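Local atomic coordinates of SUMO1 linked HERC2 ZZ domain (Small ubiquitin-related modifier 1,E3 ubiquitin-protein ligase HERC2) (Homo sapiens, PDB entry 6WW3), a protein that probably recognises the tail of SUMO1, and histone H3, through the zinc-binding ZZ domain of the E3 ubiquitin ligase HERC2, here fused to a SUMO1 tail. Residues 25-28 with 34-37; 39-44 with 50-55. All blocks are in the same frame, centred on the assembly; numbering follows the deposited sequence.

Contact 1. Residues 25-28 with 34-37; sequences RFKC and FDFC. With ZN (zinc ion), chain C; ZN (zinc ion), chain D.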
loop_
_atom_site.group_PDB
_atom_site.type_symbol
_atom_site.label_atom_id
_atom_site.label_comp_id
_atom_site.label_asym_id
_atom_site.label_seq_id
_atom_site.Cartn_x
_atom_site.Cartn_y
_atom_site.Cartn_z
ATOM N N ARG A 25 3.201 -2.438 -1.864
ATOM C CA ARG A 25 1.930 -1.735 -1.783
ATOM C C ARG A 25 0.879 -2.653 -1.172
ATOM O O ARG A 25 0.787 -3.828 -1.528
ATOM C CB ARG A 25 1.503 -1.292 -3.188
ATOM C CG ARG A 25 0.043 -0.958 -3.352
ATOM C CD ARG A 25 -0.355 -0.861 -4.818
ATOM N NE ARG A 25 -1.753 -0.452 -4.949
ATOM C CZ ARG A 25 -2.459 -0.455 -6.072
ATOM N NH1 ARG A 25 -1.914 -0.854 -7.210
ATOM N NH2 ARG A 25 -3.727 -0.054 -6.048
ATOM N N PHE A 26 0.079 -2.123 -0.256
ATOM C CA PHE A 26 -0.969 -2.912 0.389
ATOM C C PHE A 26 -2.327 -2.300 0.060
ATOM O O PHE A 26 -2.692 -1.258 0.612
ATOM C CB PHE A 26 -0.748 -2.999 1.899
ATOM C CG PHE A 26 0.493 -3.764 2.276
ATOM C CD1 PHE A 26 0.418 -5.115 2.591
ATOM C CD2 PHE A 26 1.739 -3.144 2.265
ATOM C CE1 PHE A 26 1.562 -5.829 2.917
ATOM C CE2 PHE A 26 2.887 -3.852 2.586
ATOM C CZ PHE A 26 2.790 -5.197 2.919
ATOM N N LYS A 27 -3.084 -2.965 -0.817
ATOM C CA LYS A 27 -4.398 -2.485 -1.236
ATOM C C LYS A 27 -5.490 -3.163 -0.415
ATOM O O LYS A 27 -5.532 -4.391 -0.322
ATOM C CB LYS A 27 -4.631 -2.747 -2.726
ATOM C CG LYS A 27 -6.034 -2.290 -3.197
ATOM C CD LYS A 27 -6.204 -2.421 -4.711
ATOM C CE LYS A 27 -7.633 -2.115 -5.168
ATOM N NZ LYS A 27 -8.149 -0.787 -4.711
ATOM N N CYS A 28 -6.366 -2.369 0.182
ATOM C CA CYS A 28 -7.474 -2.950 0.932
ATOM C C CYS A 28 -8.451 -3.630 -0.014
ATOM O O CYS A 28 -8.835 -3.051 -1.033
ATOM C CB CYS A 28 -8.204 -1.896 1.757
ATOM S SG CYS A 28 -9.465 -2.657 2.791
ATOM N N PHE A 34 -8.359 2.198 -1.419
ATOM C CA PHE A 34 -7.550 2.503 -0.243
ATOM C C PHE A 34 -6.264 1.689 -0.274
ATOM O O PHE A 34 -6.308 0.460 -0.396
ATOM C CB PHE A 34 -8.335 2.224 1.050
ATOM C CG PHE A 34 -7.651 2.713 2.315
ATOM C CD1 PHE A 34 -6.588 2.011 2.865
ATOM C CD2 PHE A 34 -8.087 3.870 2.954
ATOM C CE1 PHE A 34 -5.952 2.462 4.028
ATOM C CE2 PHE A 34 -7.476 4.321 4.119
ATOM C CZ PHE A 34 -6.398 3.609 4.658
ATOM N N ASP A 35 -5.133 2.369 -0.113
ATOM C CA ASP A 35 -3.817 1.744 -0.154
ATOM C C ASP A 35 -2.971 2.234 1.011
ATOM O O ASP A 35 -3.107 3.374 1.456
ATOM C CB ASP A 35 -3.086 2.038 -1.474
ATOM C CG ASP A 35 -3.875 1.594 -2.696
ATOM O OD1 ASP A 35 -4.681 2.395 -3.208
ATOM O OD2 ASP A 35 -3.669 0.458 -3.160
ATOM N N PHE A 36 -2.094 1.352 1.501
ATOM C CA PHE A 36 -1.092 1.652 2.518
ATOM C C PHE A 36 0.299 1.386 1.962
ATOM O O PHE A 36 0.508 0.384 1.280
ATOM C CB PHE A 36 -1.257 0.753 3.748
ATOM C CG PHE A 36 -2.181 1.285 4.799
ATOM C CD1 PHE A 36 -2.323 2.644 5.008
ATOM C CD2 PHE A 36 -2.884 0.409 5.611
ATOM C CE1 PHE A 36 -3.154 3.119 6.004
ATOM C CE2 PHE A 36 -3.719 0.886 6.609
ATOM C CZ PHE A 36 -3.852 2.241 6.803
ATOM N N CYS A 37 1.266 2.232 2.301
ATOM C CA CYS A 37 2.642 1.778 2.195
ATOM C C CYS A 37 2.918 0.781 3.324
ATOM O O CYS A 37 2.075 0.546 4.196
ATOM C CB CYS A 37 3.617 2.953 2.227
ATOM S SG CYS A 37 3.809 3.706 3.860
HETATM ZN ZN ZN C . 2.146 5.426 4.300
HETATM ZN ZN ZN D . -10.318 -1.016 4.192
HETATM O O HOH W 1 -9.226 -0.593 -2.176
HETATM O O HOH W 2 -6.716 1.415 -4.778
#
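Arg25 reaches Asp35 because its CG lies anti to the backbone N (chi1 161°) and the chain then runs extended to NE, while Asp35 turns its CG beside its own N (chi1 -57°), which brings the carboxylate within reach of the arginine. The guanidinium grips side-on: NE and NH2 both point in their own plane at Asp35 OD2, NE from 2.8 Å. Both come from one face of the carboxylate, whose plane is turned 49° from that of the guanidinium. An arginine suits this place, since its NE and NH2 can both donate to one carboxylate oxygen, and an alanine here would probably leave the Asp35 carboxylate without its charged mate and freer to turn. Lys27 lays CB 3.4 Å from the same OD2, but its NZ reaches Asp35 OD1 through a water.

The backbones pair antiparallel. Phe26 N donates to Phe36 O and Phe36 N returns a bond of 2.8 Å to Phe26 O; Cys28 N adds another to Phe34 O. Phe26 and Phe36 send their CB atoms to the other face, 4.2 Å apart, and on that side the Phe26 ring stacks on Phe41 of helix 38-43. CE1 of Phe34 sits over the centre of the Phe36 ring, 3.4 Å above its plane. Cys28 SG binds one zinc at 2.3 Å, and Cys37 SG, at the N-cap of the following helix, binds the other at 2.4 Å. This is the beta hairpin of the HERC2 ZZ-type zinc finger, with a zinc ligand at each end, Cys28 at one and Cys37 at the other.

Contact 2. Residues 39-44 with 50-55; sequences TCFKTK and HTFGRI. With ZN (zinc ion), chain D; ZN (zinc ion), chain C.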
loop_
_atom_site.group_PDB
_atom_site.type_symbol
_atom_site.label_atom_id
_atom_site.label_comp_id
_atom_site.label_asym_id
_atom_site.label_seq_id
_atom_site.Cartn_x
_atom_site.Cartn_y
_atom_site.Cartn_z
ATOM N N THR A 39 5.089 0.702 5.915
ATOM C CA THR A 39 5.139 1.254 7.265
ATOM C C THR A 39 3.736 1.558 7.777
ATOM O O THR A 39 3.376 1.173 8.890
ATOM C CB THR A 39 5.988 2.522 7.314
ATOM O OG1 THR A 39 7.326 2.230 6.899
ATOM C CG2 THR A 39 6.009 3.056 8.743
ATOM N N CYS A 40 2.921 2.232 6.958
ATOM C CA CYS A 40 1.547 2.520 7.362
ATOM C C CYS A 40 0.757 1.241 7.578
ATOM O O CYS A 40 -0.046 1.151 8.517
ATOM C CB CYS A 40 0.857 3.389 6.312
ATOM S SG CYS A 40 1.361 5.095 6.376
ATOM N N PHE A 41 0.962 0.240 6.713
ATOM C CA PHE A 41 0.252 -1.021 6.882
ATOM C C PHE A 41 0.541 -1.641 8.238
ATOM O O PHE A 41 -0.338 -2.283 8.817
ATOM C CB PHE A 41 0.613 -2.010 5.776
ATOM C CG PHE A 41 0.055 -3.391 6.008
ATOM C CD1 PHE A 41 -1.322 -3.612 5.989
ATOM C CD2 PHE A 41 0.897 -4.461 6.249
ATOM C CE1 PHE A 41 -1.849 -4.876 6.211
ATOM C CE2 PHE A 41 0.381 -5.743 6.467
ATOM C CZ PHE A 41 -0.991 -5.949 6.455
ATOM N N LYS A 42 1.768 -1.479 8.744
ATOM C CA LYS A 42 2.178 -2.063 10.013
ATOM C C LYS A 42 1.795 -1.220 11.225
ATOM O O LYS A 42 1.890 -1.724 12.347
ATOM C CB LYS A 42 3.701 -2.265 10.050
ATOM C CG LYS A 42 4.305 -3.253 9.061
ATOM C CD LYS A 42 3.895 -4.665 9.307
ATOM C CE LYS A 42 4.721 -5.584 8.420
ATOM N NZ LYS A 42 4.189 -6.980 8.398
ATOM N N THR A 43 1.406 0.052 11.053
ATOM C CA THR A 43 1.278 0.939 12.214
ATOM C C THR A 43 -0.049 1.681 12.301
ATOM O O THR A 43 -0.443 2.118 13.385
ATOM C CB THR A 43 2.420 1.964 12.237
ATOM O OG1 THR A 43 2.354 2.803 11.073
ATOM C CG2 THR A 43 3.764 1.265 12.267
ATOM N N LYS A 44 -0.711 1.904 11.176
ATOM C CA LYS A 44 -1.951 2.663 11.194
ATOM C C LYS A 44 -3.128 1.769 11.531
ATOM O O LYS A 44 -3.167 0.592 11.166
ATOM C CB LYS A 44 -2.211 3.359 9.856
ATOM C CG LYS A 44 -1.775 4.818 9.772
ATOM C CD LYS A 44 -0.317 5.033 9.942
ATOM C CE LYS A 44 0.052 6.412 9.448
ATOM N NZ LYS A 44 1.487 6.681 9.722
ATOM N N HIS A 50 -11.229 -5.672 7.592
ATOM C CA HIS A 50 -10.742 -5.561 6.209
ATOM C C HIS A 50 -9.447 -6.377 6.076
ATOM O O HIS A 50 -8.779 -6.551 7.016
ATOM C CB HIS A 50 -10.555 -4.102 5.737
ATOM C CG HIS A 50 -11.823 -3.345 5.726
ATOM N ND1 HIS A 50 -11.937 -2.092 5.236
ATOM C CD2 HIS A 50 -13.046 -3.678 6.166
ATOM C CE1 HIS A 50 -13.168 -1.678 5.356
ATOM N NE2 HIS A 50 -13.864 -2.636 5.885
ATOM N N THR A 51 -9.148 -6.860 4.892
ATOM C CA THR A 51 -7.917 -7.584 4.585
ATOM C C THR A 51 -7.249 -6.887 3.413
ATOM O O THR A 51 -7.931 -6.360 2.531
ATOM C CB THR A 51 -8.157 -9.066 4.234
ATOM O OG1 THR A 51 -9.014 -9.152 3.090
ATOM C CG2 THR A 51 -8.800 -9.810 5.408
ATOM N N PHE A 52 -5.922 -6.846 3.430
ATOM C CA PHE A 52 -5.138 -6.183 2.398
ATOM C C PHE A 52 -4.453 -7.197 1.485
ATOM O O PHE A 52 -3.979 -8.238 1.945
ATOM C CB PHE A 52 -4.082 -5.274 3.035
ATOM C CG PHE A 52 -4.644 -4.034 3.661
ATOM C CD1 PHE A 52 -5.315 -4.091 4.879
ATOM C CD2 PHE A 52 -4.500 -2.813 3.033
ATOM C CE1 PHE A 52 -5.827 -2.955 5.455
ATOM C CE2 PHE A 52 -5.007 -1.656 3.604
ATOM C CZ PHE A 52 -5.670 -1.725 4.813
ATOM N N GLY A 53 -4.364 -6.869 0.202
ATOM C CA GLY A 53 -3.584 -7.646 -0.743
ATOM C C GLY A 53 -2.216 -7.021 -0.928
ATOM O O GLY A 53 -2.096 -5.809 -1.115
ATOM N N ARG A 54 -1.178 -7.849 -0.824
ATOM C CA ARG A 54 0.180 -7.354 -1.012
ATOM C C ARG A 54 0.524 -7.317 -2.496
ATOM O O ARG A 54 0.491 -8.349 -3.175
ATOM C CB ARG A 54 1.195 -8.218 -0.273
ATOM C CG ARG A 54 2.602 -7.638 -0.345
ATOM C CD ARG A 54 3.644 -8.690 0.037
ATOM N NE ARG A 54 3.961 -8.696 1.459
ATOM C CZ ARG A 54 5.099 -8.233 1.974
ATOM N NH1 ARG A 54 6.028 -7.714 1.182
ATOM N NH2 ARG A 54 5.308 -8.284 3.285
ATOM N N ILE A 55 0.923 -6.147 -2.980
ATOM C CA ILE A 55 1.305 -5.949 -4.370
ATOM C C ILE A 55 2.738 -5.440 -4.347
ATOM O O ILE A 55 2.983 -4.263 -4.042
ATOM C CB ILE A 55 0.362 -4.973 -5.087
ATOM C CG1 ILE A 55 -1.075 -5.472 -4.961
ATOM C CG2 ILE A 55 0.755 -4.788 -6.558
ATOM C CD1 ILE A 55 -2.123 -4.472 -5.338
HETATM ZN ZN ZN D . -10.318 -1.016 4.192
HETATM ZN ZN ZN C . 2.146 5.426 4.300
#
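Phe41 and Phe52 make an aromatic edge-to-face pair that carries the whole direct contact between residues 39-44 and 50-55. The edge of Phe41 is turned to one face of Phe52, with the planes at 62° and the ring centroids 5.4 Å apart. CE1 of Phe41 comes closest, 3.8 Å from CD1 of Phe52, and its CD1 lies above the same ring, offset toward the rim. Phe41 swings its CG anti to the backbone N (chi1 172°), which throws the ring out from the helix toward the strand. Phenylalanine suits both places: its C-H edge can meet a pi face without needing a polar partner.

No hydrogen bond crosses between the two segments; within 39-44, Thr43 OG1 donates to Thr39 O at 2.9 Å from above the carbonyl plane, so a beta-hydroxyl residue ties its side chain back to the preceding turn. Cys40 O receives both Thr43 N and Lys44 N.

Metal bonds fix each segment separately. Cys40 SG lies 2.2 Å from one zinc, sharing it with Cys13, Cys16 and Cys37, while ND1 of His50 lies 2.2 Å from the other, shared with Cys28, Cys31 and His46. Thiolate sulfur and imidazole nitrogen are the usual protein ligands of structural zinc.

In the HERC2 ZZ domain the pair bridges helix 38-43 and strand 52-55, an outer strand of the three-stranded sheet. Phe41 also touches Phe36 of strand 35-36, while Phe52 meets His46 edge-to-face.

Along the chain both segments of contact 1 come before those of contact 2, and the centres of the two contacts lie about 6 Å apart. Strand 25-28 is the middle of the three-stranded antiparallel sheet, with strand 35-36 on one side and strand 52-55 on the other, so the contacts meet through it: Arg25 O probably accepts from Ile55 N, and Lys27 O from Gly53 N. Helix 38-43 follows strand 35-36 directly and brings its aromatic ring back against the sheet. Each contact supplies ligands to both zinc ions, Cys28 and His50 to one, Cys37 and Cys40 to the other. Sheet, helix and metal sites are thereby tied into one compact HERC2 ZZ domain.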